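Local atomic coordinates of oxidoreductase (Methanosarcina mazei, PDB entry 3KA7), a protein that binds flavin-adenine dinucleotide and, as a member of the flavin-containing amine oxidoreductase family, probably catalyses redox reactions with it. Residues P375-N387 with G398-E410. Numbering follows the deposited sequence.
With FAD (flavin-adenine dinucleotide), chain B.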
ATOM      1  N   PRO A 375       9.545   3.481  -2.836  1.00  8.35           N
ATOM      2  CA  PRO A 375       8.363   4.258  -3.211  1.00  7.82           C
ATOM      3  C   PRO A 375       7.150   3.918  -2.364  1.00  7.54           C
ATOM      4  O   PRO A 375       7.247   3.152  -1.411  1.00  8.06           O
ATOM      5  CB  PRO A 375       8.095   3.770  -4.631  1.00  7.59           C
ATOM      6  CG  PRO A 375       8.468   2.289  -4.547  1.00  8.54           C
ATOM      7  CD  PRO A 375       9.629   2.212  -3.579  1.00  8.24           C
ATOM      8  N   VAL A 376       6.009   4.497  -2.718  1.00  6.88           N
ATOM      9  CA  VAL A 376       4.756   4.012  -2.167  1.00  7.12           C
ATOM     10  C   VAL A 376       4.458   2.607  -2.690  1.00  7.24           C
ATOM     11  O   VAL A 376       4.295   1.693  -1.893  1.00  6.65           O
ATOM     12  CB  VAL A 376       3.588   4.958  -2.427  1.00  6.71           C
ATOM     13  CG1 VAL A 376       2.298   4.310  -1.948  1.00  8.47           C
ATOM     14  CG2 VAL A 376       3.827   6.293  -1.702  1.00  7.38           C
ATOM     15  N   ASN A 377       4.388   2.435  -4.019  1.00  7.89           N
ATOM     16  CA  ASN A 377       4.349   1.096  -4.653  1.00  7.89           C
ATOM     17  C   ASN A 377       5.390   1.036  -5.759  1.00  7.55           C
ATOM     18  O   ASN A 377       5.595   2.022  -6.437  1.00  7.42           O
ATOM     19  CB  ASN A 377       3.001   0.834  -5.335  1.00  8.91           C
ATOM     20  CG  ASN A 377       1.872   0.551  -4.353  1.00 11.69           C
ATOM     21  OD1 ASN A 377       2.092   0.250  -3.169  1.00 15.10           O
ATOM     22  ND2 ASN A 377       0.648   0.640  -4.851  1.00 10.86           N
ATOM     23  N   ARG A 378       6.020  -0.116  -5.960  1.00  6.69           N
ATOM     24  CA  ARG A 378       7.001  -0.269  -7.050  1.00  7.90           C
ATOM     25  C   ARG A 378       6.363  -0.257  -8.438  1.00  8.35           C
ATOM     26  O   ARG A 378       7.016   0.092  -9.433  1.00  9.74           O
ATOM     27  CB  ARG A 378       7.845  -1.536  -6.817  1.00  7.81           C
ATOM     28  CG  ARG A 378       8.670  -1.433  -5.547  1.00  9.96           C
ATOM     29  CD  ARG A 378       9.860  -2.400  -5.544  1.00 15.39           C
ATOM     30  NE  ARG A 378      10.816  -2.014  -4.505  1.00 21.12           N
ATOM     31  CZ  ARG A 378      10.675  -2.389  -3.260  1.00 19.23           C
ATOM     32  NH1 ARG A 378       9.625  -3.142  -2.977  1.00 26.48           N
ATOM     33  NH2 ARG A 378      11.533  -2.023  -2.306  1.00 12.74           N
ATOM     34  N   ALA A 379       5.093  -0.647  -8.505  1.00  8.21           N
ATOM     35  CA  ALA A 379       4.309  -0.552  -9.734  1.00  9.09           C
ATOM     36  C   ALA A 379       3.003   0.144  -9.387  1.00  9.96           C
ATOM     37  O   ALA A 379       2.312  -0.258  -8.439  1.00  9.33           O
ATOM     38  CB  ALA A 379       4.022  -1.932 -10.284  1.00  8.87           C
ATOM     39  N   ALA A 380       2.657   1.174 -10.152  1.00 10.40           N
ATOM     40  CA  ALA A 380       1.468   1.961  -9.864  1.00 11.11           C
ATOM     41  C   ALA A 380       0.248   1.077  -9.904  1.00 11.68           C
ATOM     42  O   ALA A 380       0.119   0.223 -10.781  1.00 11.50           O
ATOM     43  CB  ALA A 380       1.318   3.078 -10.856  1.00 12.30           C
ATOM     44  N   SER A 381      -0.658   1.282  -8.958  1.00 12.55           N
ATOM     45  CA  SER A 381      -1.882   0.504  -8.972  1.00 13.63           C
ATOM     46  C   SER A 381      -2.517   0.517 -10.348  1.00 13.61           C
ATOM     47  O   SER A 381      -2.558   1.546 -11.008  1.00 13.58           O
ATOM     48  CB  SER A 381      -2.871   1.026  -7.942  1.00 14.12           C
ATOM     49  OG  SER A 381      -2.764   0.256  -6.766  1.00 17.33           O
ATOM     50  N   GLY A 382      -3.027  -0.639 -10.760  1.00 13.55           N
ATOM     51  CA  GLY A 382      -3.661  -0.790 -12.060  1.00 14.38           C
ATOM     52  C   GLY A 382      -2.699  -1.147 -13.177  1.00 14.83           C
ATOM     53  O   GLY A 382      -3.132  -1.344 -14.315  1.00 15.82           O
ATOM     54  N   THR A 383      -1.398  -1.211 -12.871  1.00 14.57           N
ATOM     55  CA  THR A 383      -0.373  -1.494 -13.893  1.00 14.73           C
ATOM     56  C   THR A 383       0.480  -2.743 -13.600  1.00 15.05           C
ATOM     57  O   THR A 383       1.341  -3.129 -14.398  1.00 14.95           O
ATOM     58  CB  THR A 383       0.591  -0.297 -14.096  1.00 14.96           C
ATOM     59  OG1 THR A 383       1.510  -0.216 -12.995  1.00 15.23           O
ATOM     60  CG2 THR A 383      -0.172   1.017 -14.225  1.00 15.17           C
ATOM     61  N   ASP A 384       0.253  -3.388 -12.465  1.00 14.89           N
ATOM     62  CA  ASP A 384       1.125  -4.506 -12.094  1.00 15.17           C
ATOM     63  C   ASP A 384       1.234  -5.575 -13.162  1.00 15.31           C
ATOM     64  O   ASP A 384       0.232  -5.941 -13.790  1.00 15.10           O
ATOM     65  CB  ASP A 384       0.690  -5.141 -10.779  1.00 14.98           C
ATOM     66  CG  ASP A 384       0.792  -4.181  -9.635  1.00 15.50           C
ATOM     67  OD1 ASP A 384       1.658  -4.387  -8.753  1.00 15.41           O
ATOM     68  OD2 ASP A 384       0.021  -3.199  -9.651  1.00 15.45           O
ATOM     69  N   PRO A 385       2.453  -6.091 -13.351  1.00 15.39           N
ATOM     70  CA  PRO A 385       2.695  -7.222 -14.211  1.00 15.94           C
ATOM     71  C   PRO A 385       2.474  -8.466 -13.364  1.00 15.90           C
ATOM     72  O   PRO A 385       2.166  -8.357 -12.177  1.00 16.53           O
ATOM     73  CB  PRO A 385       4.182  -7.080 -14.520  1.00 15.47           C
ATOM     74  CG  PRO A 385       4.735  -6.572 -13.242  1.00 16.21           C
ATOM     75  CD  PRO A 385       3.689  -5.652 -12.679  1.00 15.36           C
ATOM     76  N   GLY A 386       2.610  -9.640 -13.961  1.00 16.34           N
ATOM     77  CA  GLY A 386       2.495 -10.868 -13.193  1.00 15.68           C
ATOM     78  C   GLY A 386       3.692 -11.106 -12.294  1.00 15.81           C
ATOM     79  O   GLY A 386       4.555 -10.236 -12.134  1.00 16.30           O
ATOM     80  N   ASN A 387       3.757 -12.295 -11.702  1.00 14.79           N
ATOM     81  CA  ASN A 387       4.835 -12.621 -10.775  1.00 14.51           C
ATOM     82  C   ASN A 387       5.909 -13.492 -11.394  1.00 14.13           C
ATOM     83  O   ASN A 387       6.862 -13.854 -10.715  1.00 13.24           O
ATOM     84  CB  ASN A 387       4.296 -13.374  -9.557  1.00 15.08           C
ATOM     85  CG  ASN A 387       3.159 -12.678  -8.913  1.00 17.05           C
ATOM     86  OD1 ASN A 387       3.359 -11.716  -8.155  1.00 21.89           O
ATOM     87  ND2 ASN A 387       1.932 -13.152  -9.192  1.00 17.14           N
ATOM     88  N   GLY A 398       5.487  -8.896  -3.849  1.00  7.36           N
ATOM     89  CA  GLY A 398       5.601  -7.548  -3.289  1.00  8.08           C
ATOM     90  C   GLY A 398       4.762  -6.566  -4.081  1.00  7.84           C
ATOM     91  O   GLY A 398       4.006  -6.967  -4.970  1.00  8.79           O
ATOM     92  N   ASP A 399       4.879  -5.285  -3.753  1.00  7.85           N
ATOM     93  CA  ASP A 399       4.002  -4.304  -4.378  1.00  7.88           C
ATOM     94  C   ASP A 399       4.436  -3.880  -5.787  1.00  8.48           C
ATOM     95  O   ASP A 399       3.860  -2.957  -6.369  1.00  8.33           O
ATOM     96  CB  ASP A 399       3.676  -3.127  -3.432  1.00  8.00           C
ATOM     97  CG  ASP A 399       4.830  -2.138  -3.263  1.00  9.04           C
ATOM     98  OD1 ASP A 399       5.860  -2.234  -3.977  1.00  7.57           O
ATOM     99  OD2 ASP A 399       4.698  -1.259  -2.391  1.00  8.45           O
ATOM    100  N   GLY A 400       5.432  -4.571  -6.329  1.00  7.79           N
ATOM    101  CA  GLY A 400       5.779  -4.449  -7.750  1.00  8.48           C
ATOM    102  C   GLY A 400       5.152  -5.563  -8.562  1.00  9.06           C
ATOM    103  O   GLY A 400       5.316  -5.632  -9.787  1.00  8.74           O
ATOM    104  N   ALA A 401       4.430  -6.443  -7.869  1.00  9.50           N
ATOM    105  CA  ALA A 401       3.721  -7.548  -8.519  1.00 10.40           C
ATOM    106  C   ALA A 401       2.449  -7.881  -7.746  1.00 10.25           C
ATOM    107  O   ALA A 401       2.279  -9.010  -7.278  1.00 11.49           O
ATOM    108  CB  ALA A 401       4.611  -8.769  -8.607  1.00  9.50           C
ATOM    109  N   LYS A 402       1.562  -6.905  -7.620  1.00 11.06           N
ATOM    110  CA  LYS A 402       0.313  -7.079  -6.851  1.00 11.81           C
ATOM    111  C   LYS A 402      -0.749  -7.797  -7.667  1.00 12.92           C
ATOM    112  O   LYS A 402      -0.806  -7.647  -8.896  1.00 12.94           O
ATOM    113  CB  LYS A 402      -0.243  -5.725  -6.419  1.00 11.74           C
ATOM    114  CG  LYS A 402       0.727  -4.903  -5.577  1.00 11.58           C
ATOM    115  CD  LYS A 402       0.095  -3.613  -5.051  1.00 12.51           C
ATOM    116  CE  LYS A 402      -0.197  -2.625  -6.185  1.00 13.38           C
ATOM    117  NZ  LYS A 402       1.033  -2.322  -7.027  1.00 11.66           N
ATOM    118  N   GLY A 403      -1.595  -8.566  -6.978  1.00 13.72           N
ATOM    119  CA  GLY A 403      -2.805  -9.110  -7.598  1.00 14.46           C
ATOM    120  C   GLY A 403      -3.737  -7.994  -8.020  1.00 14.93           C
ATOM    121  O   GLY A 403      -3.903  -7.001  -7.310  1.00 15.21           O
ATOM    122  N   LYS A 404      -4.356  -8.143  -9.186  1.00 15.35           N
ATOM    123  CA  LYS A 404      -5.217  -7.078  -9.690  1.00 16.10           C
ATOM    124  C   LYS A 404      -6.370  -6.794  -8.737  1.00 15.90           C
ATOM    125  O   LYS A 404      -7.010  -7.709  -8.223  1.00 16.72           O
ATOM    126  CB  LYS A 404      -5.759  -7.426 -11.082  1.00 16.74           C
ATOM    127  CG  LYS A 404      -4.691  -7.569 -12.139  1.00 18.16           C
ATOM    128  CD  LYS A 404      -5.295  -7.819 -13.512  1.00 21.78           C
ATOM    129  CE  LYS A 404      -4.226  -8.300 -14.466  1.00 22.95           C
ATOM    130  NZ  LYS A 404      -4.235  -7.513 -15.718  1.00 26.37           N
ATOM    131  N   GLY A 405      -6.631  -5.512  -8.511  1.00 16.37           N
ATOM    132  CA  GLY A 405      -7.806  -5.102  -7.746  1.00 16.37           C
ATOM    133  C   GLY A 405      -7.640  -5.013  -6.240  1.00 16.62           C
ATOM    134  O   GLY A 405      -8.537  -4.529  -5.553  1.00 17.07           O
ATOM    135  N   GLY A 406      -6.513  -5.489  -5.710  1.00 16.39           N
ATOM    136  CA  GLY A 406      -6.227  -5.323  -4.277  1.00 15.56           C
ATOM    137  C   GLY A 406      -5.535  -4.001  -3.971  1.00 15.22           C
ATOM    138  O   GLY A 406      -4.546  -3.652  -4.623  1.00 15.63           O
ATOM    139  N   ILE A 407      -6.056  -3.251  -3.000  1.00 14.59           N
ATOM    140  CA  ILE A 407      -5.418  -2.003  -2.573  1.00 14.04           C
ATOM    141  C   ILE A 407      -4.155  -2.362  -1.786  1.00 13.68           C
ATOM    142  O   ILE A 407      -4.229  -3.145  -0.834  1.00 13.23           O
ATOM    143  CB  ILE A 407      -6.350  -1.204  -1.636  1.00 14.39           C
ATOM    144  CG1 ILE A 407      -7.614  -0.745  -2.363  1.00 14.90           C
ATOM    145  CG2 ILE A 407      -5.639   0.005  -1.060  1.00 14.54           C
ATOM    146  CD1 ILE A 407      -8.599   0.014  -1.453  1.00 16.09           C
ATOM    147  N   GLU A 408      -3.004  -1.828  -2.194  1.00 12.70           N
ATOM    148  CA  GLU A 408      -1.795  -1.877  -1.359  1.00 12.35           C
ATOM    149  C   GLU A 408      -1.453  -3.292  -0.870  1.00 11.47           C
ATOM    150  O   GLU A 408      -1.313  -4.198  -1.684  1.00 11.04           O
ATOM    151  CB  GLU A 408      -1.922  -0.902  -0.181  1.00 12.62           C
ATOM    152  CG  GLU A 408      -2.258   0.557  -0.565  1.00 14.84           C
ATOM    153  CD  GLU A 408      -1.106   1.287  -1.247  1.00 18.54           C
ATOM    154  OE1 GLU A 408       0.037   0.771  -1.249  1.00 17.66           O
ATOM    155  OE2 GLU A 408      -1.341   2.397  -1.776  1.00 20.63           O
ATOM    156  N   VAL A 409      -1.334  -3.502   0.442  1.00 10.76           N
ATOM    157  CA  VAL A 409      -0.932  -4.851   0.909  1.00 10.07           C
ATOM    158  C   VAL A 409      -1.933  -5.978   0.631  1.00  9.85           C
ATOM    159  O   VAL A 409      -1.561  -7.148   0.633  1.00  8.76           O
ATOM    160  CB  VAL A 409      -0.453  -4.893   2.384  1.00 10.81           C
ATOM    161  CG1 VAL A 409       0.723  -3.927   2.581  1.00 10.80           C
ATOM    162  CG2 VAL A 409      -1.592  -4.585   3.348  1.00  9.94           C
ATOM    163  N   GLU A 410      -3.192  -5.634   0.379  1.00 10.00           N
ATOM    164  CA  GLU A 410      -4.155  -6.650  -0.037  1.00 10.77           C
ATOM    165  C   GLU A 410      -3.728  -7.180  -1.415  1.00 10.89           C
ATOM    166  O   GLU A 410      -3.756  -8.389  -1.679  1.00 11.14           O
ATOM    167  CB  GLU A 410      -5.582  -6.084  -0.066  1.00 11.19           C
ATOM    168  CG  GLU A 410      -6.019  -5.351   1.206  1.00 13.80           C
ATOM    169  CD  GLU A 410      -6.119  -6.236   2.446  1.00 15.10           C
ATOM    170  OE1 GLU A 410      -5.898  -7.468   2.349  1.00 15.72           O
ATOM    171  OE2 GLU A 410      -6.430  -5.683   3.526  1.00 16.87           O
TER
HETATM  172  PA  FAD B 500       9.290  -4.167   0.582  1.00  9.21           P
HETATM  173  O1A FAD B 500       9.649  -3.416  -0.674  1.00 10.01           O
HETATM  174  O2A FAD B 500       8.694  -3.355   1.707  1.00  9.81           O
HETATM  175  O5B FAD B 500      10.592  -4.929   1.129  1.00  7.97           O
HETATM  176  C5B FAD B 500      11.648  -5.258   0.235  1.00  5.76           C
HETATM  177  C4B FAD B 500      12.788  -5.716   1.150  1.00  7.06           C
HETATM  178  O4B FAD B 500      13.895  -6.177   0.401  1.00  8.95           O
HETATM  179  C3B FAD B 500      13.278  -4.562   2.029  1.00  9.09           C
HETATM  180  O3B FAD B 500      13.226  -4.929   3.399  1.00  9.76           O
HETATM  181  C2B FAD B 500      14.718  -4.336   1.561  1.00  9.94           C
HETATM  182  O2B FAD B 500      15.579  -3.909   2.600  1.00 11.67           O
HETATM  183  C1B FAD B 500      15.097  -5.702   1.001  1.00  8.38           C
HETATM  184  N9A FAD B 500      16.129  -5.682  -0.044  1.00 11.42           N
HETATM  185  C8A FAD B 500      16.280  -4.823  -1.114  1.00 11.21           C
HETATM  186  N7A FAD B 500      17.350  -5.245  -1.847  1.00  9.24           N
HETATM  187  C5A FAD B 500      17.861  -6.353  -1.243  1.00 11.05           C
HETATM  188  C6A FAD B 500      18.944  -7.169  -1.533  1.00 11.31           C
HETATM  189  N6A FAD B 500      19.632  -6.993  -2.657  1.00 10.28           N
HETATM  190  N1A FAD B 500      19.216  -8.242  -0.708  1.00 11.04           N
HETATM  191  C2A FAD B 500      18.437  -8.506   0.400  1.00 12.03           C
HETATM  192  N3A FAD B 500      17.364  -7.691   0.692  1.00 11.10           N
HETATM  193  C4A FAD B 500      17.099  -6.636  -0.122  1.00 11.07           C
HETATM  194  N1  FAD B 500      -0.018  -0.308   2.424  1.00 11.04           N
HETATM  195  C2  FAD B 500      -1.183  -0.643   3.093  1.00 13.56           C
HETATM  196  O2  FAD B 500      -1.703  -1.751   2.904  1.00 12.33           O
HETATM  197  N3  FAD B 500      -1.765   0.281   3.946  1.00 13.03           N
HETATM  198  C4  FAD B 500      -1.198   1.529   4.133  1.00 14.43           C
HETATM  199  O4  FAD B 500      -1.710   2.355   4.890  1.00 16.98           O
HETATM  200  C4X FAD B 500      -0.034   1.869   3.459  1.00 12.76           C
HETATM  201  N5  FAD B 500       0.529   3.127   3.627  1.00 13.49           N
HETATM  202  C5X FAD B 500       1.698   3.443   2.957  1.00 12.24           C
HETATM  203  C6  FAD B 500       2.286   4.696   3.128  1.00 14.64           C
HETATM  204  C7  FAD B 500       3.472   5.011   2.474  1.00 13.95           C
HETATM  205  C7M FAD B 500       4.082   6.376   2.675  1.00 15.35           C
HETATM  206  C8  FAD B 500       4.058   4.065   1.644  1.00 12.91           C
HETATM  207  C8M FAD B 500       5.334   4.368   0.912  1.00 15.59           C
HETATM  208  C9  FAD B 500       3.470   2.816   1.461  1.00 11.82           C
HETATM  209  C9A FAD B 500       2.289   2.499   2.125  1.00 11.14           C
HETATM  210  N10 FAD B 500       1.700   1.254   1.945  1.00 10.60           N
HETATM  211  C10 FAD B 500       0.550   0.935   2.612  1.00 11.21           C
HETATM  212  C1' FAD B 500       2.262   0.259   0.984  1.00  7.30           C
HETATM  213  C2' FAD B 500       3.077  -0.778   1.767  1.00  8.89           C
HETATM  214  O2' FAD B 500       3.919  -0.111   2.703  1.00  9.31           O
HETATM  215  C3' FAD B 500       3.909  -1.599   0.785  1.00  9.53           C
HETATM  216  O3' FAD B 500       3.086  -2.001  -0.303  1.00  9.56           O
HETATM  217  C4' FAD B 500       4.556  -2.855   1.362  1.00  8.47           C
HETATM  218  O4' FAD B 500       5.225  -2.599   2.580  1.00  8.97           O
HETATM  219  C5' FAD B 500       5.587  -3.324   0.342  1.00  8.81           C
HETATM  220  O5' FAD B 500       5.972  -4.627   0.705  1.00  7.02           O
HETATM  221  P   FAD B 500       6.845  -5.508  -0.286  1.00  9.21           P
HETATM  222  O1P FAD B 500       6.422  -6.950  -0.154  1.00  8.46           O
HETATM  223  O2P FAD B 500       6.830  -4.964  -1.701  1.00  8.08           O
HETATM  224  O3P FAD B 500       8.358  -5.441   0.258  1.00 10.29           O
HETATM  225  O   HOH W   1      -2.110   0.091  -4.111  1.00 18.63           O
HETATM  226  O   HOH W   2      -4.950  -1.729  -6.923  1.00 31.80           O
HETATM  227  O   HOH W   3      -0.018  -9.247 -10.813  1.00 32.43           O
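Lys402, Asp399 and Asp384 carry the packing of 375-387 against 398-410, and together they illustrate how a buried charge can be met by a carboxylate and by backbone carbonyls at once. The Lys402 chain bends at its third and fourth torsions (chi3 -68°, chi4 -55°), which sets the ammonium group beside the Asp384 carboxylate. NZ meets the syn lone pair of Asp384 OD1 at 2.8 Å in a salt bridge, with a weaker bond to OD2. OD1 also accepts the backbone N-H of Lys402, from above the carboxylate plane, N to OD1 2.8 Å and nearly straight at 166°. Two carbonyls complete the grip on NZ: Ala379 O across the contact at 2.8 Å, and Asp399 O of its own segment at 3.0 Å.

Asp399 links the two segments to the cofactor. Its OD1 takes the backbone N-H of Arg378, N to OD1 2.9 Å, the donor standing well above the carboxylate plane, while its OD2 accepts a hydrogen bond from the FAD O3' hydroxyl, O to O 2.7 Å, and is salt-bridged to Arg38. The backbone N of Asp399 bonds FAD O2P at 2.8 Å. Arg378, extended from CG to NE, sets the edge of its guanidinium at FAD O1A, though the modelled approach is too short to be exact; with Asp399 N on O2P, each segment contributes to binding the pyrophosphate. Gly400 CA packs against Arg378 CB at 3.7 Å. Pro385 rests its CD and CG against the Gly400 carbonyl oxygen.

In this protein one interface does two jobs. Three acceptors, with a weak fourth, probably favour a protonated Lys402, while that ammonium and the Lys402 N-H would stabilise an ionised Asp384; through the Asp399 carbonyl that network is tied directly to the residue holding the ribityl chain and phosphate of FAD.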